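Local atomic coordinates of 14-3-3 protein (Cryptosporidium parvum, PDB entry 3EFZ), a protein that probably binds phosphoserine-containing partner proteins, as other members of the 14-3-3 family do, and so takes part in cell regulation and signalling. Residues E115-E120 / A156-D161; D130-Y135 / F143-K148. All coordinates share one frame; numbering follows the deposited sequence.

Contact 1. Residues E115-E120 / A156-D161; sequences ESILLE and AEILKD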
loop_
_atom_site.group_PDB
_atom_site.type_symbol
_atom_site.label_atom_id
_atom_site.label_comp_id
_atom_site.label_asym_id
_atom_site.label_seq_id
_atom_site.Cartn_x
_atom_site.Cartn_y
_atom_site.Cartn_z
ATOM N N GLU B 115 15.626 -0.656 0.374
ATOM C CA GLU B 115 16.097 -0.787 -1.019
ATOM C C GLU B 115 14.922 -0.439 -1.954
ATOM O O GLU B 115 15.069 0.363 -2.851
ATOM C CB GLU B 115 16.681 -2.196 -1.318
ATOM C CG GLU B 115 18.173 -2.397 -0.873
ATOM C CD GLU B 115 18.698 -3.872 -0.816
ATOM O OE1 GLU B 115 19.920 -4.053 -0.533
ATOM O OE2 GLU B 115 17.922 -4.845 -1.044
ATOM N N SER B 116 13.749 -1.011 -1.685
ATOM C CA SER B 116 12.512 -0.756 -2.430
ATOM C C SER B 116 12.049 0.707 -2.431
ATOM O O SER B 116 11.719 1.240 -3.487
ATOM C CB SER B 116 11.390 -1.671 -1.916
ATOM O OG SER B 116 11.569 -2.969 -2.447
ATOM N N ILE B 117 12.025 1.358 -1.268
ATOM C CA ILE B 117 11.705 2.781 -1.228
ATOM C C ILE B 117 12.698 3.550 -2.109
ATOM O O ILE B 117 12.269 4.382 -2.891
ATOM C CB ILE B 117 11.758 3.361 0.195
ATOM C CG1 ILE B 117 10.667 2.754 1.077
ATOM C CG2 ILE B 117 11.722 4.929 0.169
ATOM C CD1 ILE B 117 10.977 2.939 2.593
ATOM N N LEU B 118 14.007 3.266 -1.986
ATOM C CA LEU B 118 15.037 3.947 -2.802
ATOM C C LEU B 118 14.849 3.776 -4.307
ATOM O O LEU B 118 14.890 4.747 -5.049
ATOM C CB LEU B 118 16.447 3.481 -2.448
ATOM C CG LEU B 118 16.943 3.758 -1.029
ATOM C CD1 LEU B 118 18.282 3.089 -0.850
ATOM C CD2 LEU B 118 17.022 5.266 -0.730
ATOM N N LEU B 119 14.677 2.528 -4.739
ATOM C CA LEU B 119 14.585 2.193 -6.150
ATOM C C LEU B 119 13.287 2.687 -6.763
ATOM O O LEU B 119 13.301 3.271 -7.852
ATOM C CB LEU B 119 14.741 0.683 -6.363
ATOM C CG LEU B 119 16.155 0.133 -6.169
ATOM C CD1 LEU B 119 16.160 -1.394 -6.104
ATOM C CD2 LEU B 119 17.092 0.621 -7.272
ATOM N N GLU B 120 12.178 2.484 -6.058
ATOM C CA GLU B 120 10.861 2.813 -6.596
ATOM C C GLU B 120 10.535 4.289 -6.509
ATOM O O GLU B 120 9.781 4.814 -7.319
ATOM C CB GLU B 120 9.768 1.943 -5.957
ATOM C CG GLU B 120 9.842 0.487 -6.420
ATOM C CD GLU B 120 9.150 -0.484 -5.463
ATOM O OE1 GLU B 120 8.306 -0.034 -4.655
ATOM O OE2 GLU B 120 9.445 -1.697 -5.528
ATOM N N ALA B 156 16.350 10.382 2.069
ATOM C CA ALA B 156 17.137 11.024 3.119
ATOM C C ALA B 156 17.021 10.332 4.484
ATOM O O ALA B 156 17.948 10.399 5.277
ATOM C CB ALA B 156 16.728 12.499 3.242
ATOM N N GLU B 157 15.876 9.703 4.761
ATOM C CA GLU B 157 15.662 8.937 5.996
ATOM C C GLU B 157 16.405 7.599 5.965
ATOM O O GLU B 157 16.646 6.973 7.016
ATOM C CB GLU B 157 14.165 8.669 6.220
ATOM C CG GLU B 157 13.288 9.895 6.334
ATOM C CD GLU B 157 11.795 9.541 6.437
ATOM O OE1 GLU B 157 11.395 8.463 5.948
ATOM O OE2 GLU B 157 11.019 10.338 7.002
ATOM N N ILE B 158 16.720 7.148 4.749
ATOM C CA ILE B 158 17.372 5.868 4.516
ATOM C C ILE B 158 18.884 6.027 4.348
ATOM O O ILE B 158 19.662 5.271 4.931
ATOM C CB ILE B 158 16.792 5.162 3.254
ATOM C CG1 ILE B 158 15.286 4.905 3.434
ATOM C CG2 ILE B 158 17.569 3.879 2.935
ATOM C CD1 ILE B 158 14.620 4.268 2.244
ATOM N N LEU B 159 19.278 6.994 3.524
ATOM C CA LEU B 159 20.675 7.203 3.144
ATOM C C LEU B 159 21.530 7.814 4.260
ATOM O O LEU B 159 21.003 8.315 5.257
ATOM C CB LEU B 159 20.756 8.001 1.831
ATOM C CG LEU B 159 20.147 7.309 0.577
ATOM C CD1 LEU B 159 20.094 8.268 -0.611
ATOM C CD2 LEU B 159 20.829 6.000 0.161
ATOM N N LYS B 160 22.851 7.739 4.102
ATOM C CA LYS B 160 23.773 8.178 5.139
ATOM C C LYS B 160 24.708 9.289 4.640
ATOM O O LYS B 160 24.939 9.426 3.434
ATOM C CB LYS B 160 24.610 6.991 5.650
ATOM C CG LYS B 160 23.819 5.812 6.224
ATOM C CD LYS B 160 23.265 6.137 7.611
ATOM C CE LYS B 160 22.219 5.125 8.062
ATOM N NZ LYS B 160 21.297 5.747 9.055
ATOM N N ASP B 161 25.253 10.054 5.587
ATOM C CA ASP B 161 26.322 11.027 5.339
ATOM C C ASP B 161 26.000 12.043 4.258
ATOM O O ASP B 161 25.054 12.824 4.390
ATOM C CB ASP B 161 27.655 10.315 5.040
ATOM C CG ASP B 161 27.979 9.243 6.057
ATOM O OD1 ASP B 161 28.093 9.588 7.248
ATOM O OD2 ASP B 161 28.111 8.061 5.667
#
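Leu118 and Ile158 bring the backbones nearest, with 7.9 Å between Leu118 CA and Ile158 CA, where helix 100-131 faces the C-terminal end of helix 138-158. Ile158 reaches in between Ile117 and Leu118. Its CG1 is anti to the carbonyl carbon (chi1 -60°) and the chain then runs extended, which carries CD1 to Ile117. Ile158 CD1 lies 3.6 Å from Ile117 CG2 and equally near Ile117 CB. The same methyl also reaches the fork of Leu118. Ile158 CG2 adds a second contact there, 3.9 Å from Leu118 CD1. Here the two side chains run alongside each other in opposite directions. Both methyls of Leu118 also meet Leu159, with Leu118 CD2 4.0 Å from Leu159 CG. Leu159 rests on Cys167 of helix 161-185 as well. Ile117 packs against Val75 and Ile78 of helix 63-81, and its side chain lies about 4 Å from that of Arg79, a residue predicted to contact phosphoserine on a partner protein. Glu157, next to Ile158, forms a salt bridge to Arg79. The contact itself is purely aliphatic. No directional bond crosses it, so it is held by the fit of branched side chains.

Contact 2. Residues D130-Y135 / F143-K148; sequences DNLLMY and FCIKLK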
loop_
_atom_site.group_PDB
_atom_site.type_symbol
_atom_site.label_atom_id
_atom_site.label_comp_id
_atom_site.label_asym_id
_atom_site.label_seq_id
_atom_site.Cartn_x
_atom_site.Cartn_y
_atom_site.Cartn_z
ATOM N N ASP B 130 9.251 13.161 -16.777
ATOM C CA ASP B 130 8.938 12.954 -18.198
ATOM C C ASP B 130 7.557 13.484 -18.594
ATOM O O ASP B 130 7.290 13.705 -19.775
ATOM C CB ASP B 130 9.048 11.466 -18.577
ATOM C CG ASP B 130 10.483 10.954 -18.566
ATOM O OD1 ASP B 130 11.420 11.750 -18.797
ATOM O OD2 ASP B 130 10.674 9.740 -18.331
ATOM N N ASN B 131 6.688 13.685 -17.605
ATOM C CA ASN B 131 5.293 14.071 -17.837
ATOM C C ASN B 131 4.874 15.396 -17.221
ATOM O O ASN B 131 3.739 15.852 -17.426
ATOM C CB ASN B 131 4.360 12.966 -17.326
ATOM C CG ASN B 131 4.434 11.709 -18.168
ATOM O OD1 ASN B 131 3.819 11.638 -19.234
ATOM N ND2 ASN B 131 5.182 10.704 -17.696
ATOM N N LEU B 132 5.779 16.009 -16.471
ATOM C CA LEU B 132 5.502 17.249 -15.771
ATOM C C LEU B 132 4.823 18.285 -16.670
ATOM O O LEU B 132 3.808 18.878 -16.299
ATOM C CB LEU B 132 6.799 17.819 -15.177
ATOM C CG LEU B 132 6.615 18.960 -14.185
ATOM C CD1 LEU B 132 5.754 18.461 -13.043
ATOM C CD2 LEU B 132 7.970 19.455 -13.690
ATOM N N LEU B 133 5.374 18.474 -17.860
ATOM C CA LEU B 133 4.902 19.519 -18.771
ATOM C C LEU B 133 3.507 19.258 -19.346
ATOM O O LEU B 133 2.822 20.185 -19.781
ATOM C CB LEU B 133 5.928 19.741 -19.888
ATOM C CG LEU B 133 6.922 20.901 -19.749
ATOM C CD1 LEU B 133 7.380 21.152 -18.320
ATOM C CD2 LEU B 133 8.107 20.747 -20.704
ATOM N N MET B 134 3.089 18.001 -19.339
ATOM C CA MET B 134 1.775 17.616 -19.852
ATOM C C MET B 134 0.663 17.930 -18.838
ATOM O O MET B 134 -0.507 17.673 -19.101
ATOM C CB MET B 134 1.763 16.141 -20.274
ATOM N N TYR B 135 1.043 18.481 -17.683
ATOM C CA TYR B 135 0.091 19.101 -16.766
ATOM C C TYR B 135 0.064 20.609 -17.029
ATOM O O TYR B 135 0.980 21.314 -16.628
ATOM C CB TYR B 135 0.495 18.852 -15.311
ATOM C CG TYR B 135 0.447 17.405 -14.897
ATOM C CD1 TYR B 135 1.607 16.614 -14.889
ATOM C CD2 TYR B 135 -0.748 16.824 -14.499
ATOM C CE1 TYR B 135 1.564 15.275 -14.509
ATOM C CE2 TYR B 135 -0.808 15.489 -14.112
ATOM C CZ TYR B 135 0.350 14.725 -14.111
ATOM O OH TYR B 135 0.285 13.411 -13.731
ATOM N N PHE B 143 1.957 20.253 -7.342
ATOM C CA PHE B 143 1.635 18.994 -6.691
ATOM C C PHE B 143 2.718 17.923 -6.930
ATOM O O PHE B 143 3.170 17.281 -5.987
ATOM C CB PHE B 143 0.248 18.503 -7.139
ATOM C CG PHE B 143 -0.143 17.161 -6.566
ATOM C CD1 PHE B 143 -0.968 17.082 -5.454
ATOM C CD2 PHE B 143 0.322 15.976 -7.135
ATOM C CE1 PHE B 143 -1.348 15.828 -4.919
ATOM C CE2 PHE B 143 -0.045 14.733 -6.602
ATOM C CZ PHE B 143 -0.878 14.666 -5.496
ATOM N N CYS B 144 3.103 17.719 -8.192
ATOM C CA CYS B 144 4.153 16.761 -8.553
ATOM C C CYS B 144 5.541 17.090 -7.962
ATOM O O CYS B 144 6.292 16.190 -7.580
ATOM C CB CYS B 144 4.259 16.653 -10.073
ATOM S SG CYS B 144 2.778 16.053 -10.882
ATOM N N ILE B 145 5.873 18.378 -7.883
ATOM C CA ILE B 145 7.170 18.823 -7.371
ATOM C C ILE B 145 7.245 18.661 -5.835
ATOM O O ILE B 145 8.284 18.250 -5.295
ATOM C CB ILE B 145 7.473 20.264 -7.864
ATOM C CG1 ILE B 145 7.636 20.262 -9.392
ATOM C CG2 ILE B 145 8.713 20.883 -7.163
ATOM C CD1 ILE B 145 7.524 21.650 -10.044
ATOM N N LYS B 146 6.147 18.956 -5.136
ATOM C CA LYS B 146 6.063 18.651 -3.708
ATOM C C LYS B 146 6.274 17.143 -3.459
ATOM O O LYS B 146 7.001 16.747 -2.536
ATOM C CB LYS B 146 4.716 19.088 -3.108
ATOM C CG LYS B 146 4.428 18.354 -1.818
ATOM C CD LYS B 146 3.039 18.510 -1.287
ATOM C CE LYS B 146 2.856 17.605 -0.082
ATOM N NZ LYS B 146 2.539 16.214 -0.458
ATOM N N LEU B 147 5.625 16.331 -4.298
ATOM C CA LEU B 147 5.713 14.885 -4.271
ATOM C C LEU B 147 7.155 14.389 -4.427
ATOM O O LEU B 147 7.587 13.490 -3.702
ATOM C CB LEU B 147 4.837 14.338 -5.396
ATOM C CG LEU B 147 4.388 12.895 -5.376
ATOM C CD1 LEU B 147 3.023 12.740 -6.067
ATOM C CD2 LEU B 147 5.475 12.013 -6.033
ATOM N N LYS B 148 7.895 14.977 -5.365
ATOM C CA LYS B 148 9.334 14.705 -5.489
ATOM C C LYS B 148 10.091 15.122 -4.226
ATOM O O LYS B 148 11.049 14.458 -3.834
ATOM C CB LYS B 148 9.934 15.399 -6.710
ATOM C CG LYS B 148 9.416 14.899 -8.062
ATOM C CD LYS B 148 10.342 15.299 -9.185
ATOM C CE LYS B 148 10.306 16.819 -9.475
ATOM N NZ LYS B 148 11.359 17.229 -10.452
#
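Leu132 and Tyr135 meet Cys144 and Ile145 inside the helical hairpin formed by helices 100-131 and 138-158 of the all-helical 14-3-3 fold. Segment 130-135 runs from the end of helix 100-131 into the connection, and segment 143-148 lies on the second helix. The tight part centres on Cys144. Cys144 CB is 3.8 Å from Leu132 CD1. Cys144 SG sits over one face of the Tyr135 ring, 4.3 Å from the ring centroid and 27° off the ring normal. This is a Cys sulfur-aromatic contact, displaced toward one side of the ring. Cys144 SG is anti to its own carbonyl carbon (chi1 -62°), which directs it to the tyrosine while CB faces the leucine. The ring is fixed at its far end too, because Tyr135 OH is hydrogen-bonded to Leu52 O. Leu65 of helix 63-81 also packs on Tyr135.

The other side is looser. Leu132 CD2 is 4.3 Å from Ile145 CD1, and Ile145 turns to Phe174 and Arg181 of helix 161-185. Leu133 and Asp130 lie on the exposed side. Lys148 NZ forms a salt bridge to Asp129. Within the connection, the turn is closed by Tyr135 N, which donates to Leu132 O at 3.1 Å. The closest approach of sulfur to ring is Cys144 SG to Tyr135 CE1, at 3.9 Å.

In the fold
Both contacts join helix 100-131, or the chain just after it, to helix 138-158. Contact 2 lies near the connection between the helices and is nested inside the loop closed by contact 1. Their centres are about 21 Å apart, and their nearest atoms about 8 Å. Contact 2 is the more buried: three of its four touching residues are buried, against one of four in contact 1. Neither has a hydrogen bond across it. Contact 1 uses isoleucine and leucine side chains and borders the predicted phosphoserine site at Arg79. Contact 2 brings in a sulfur and an aromatic ring and lies away from that site. Helices 63-81 and 161-185 pack against both.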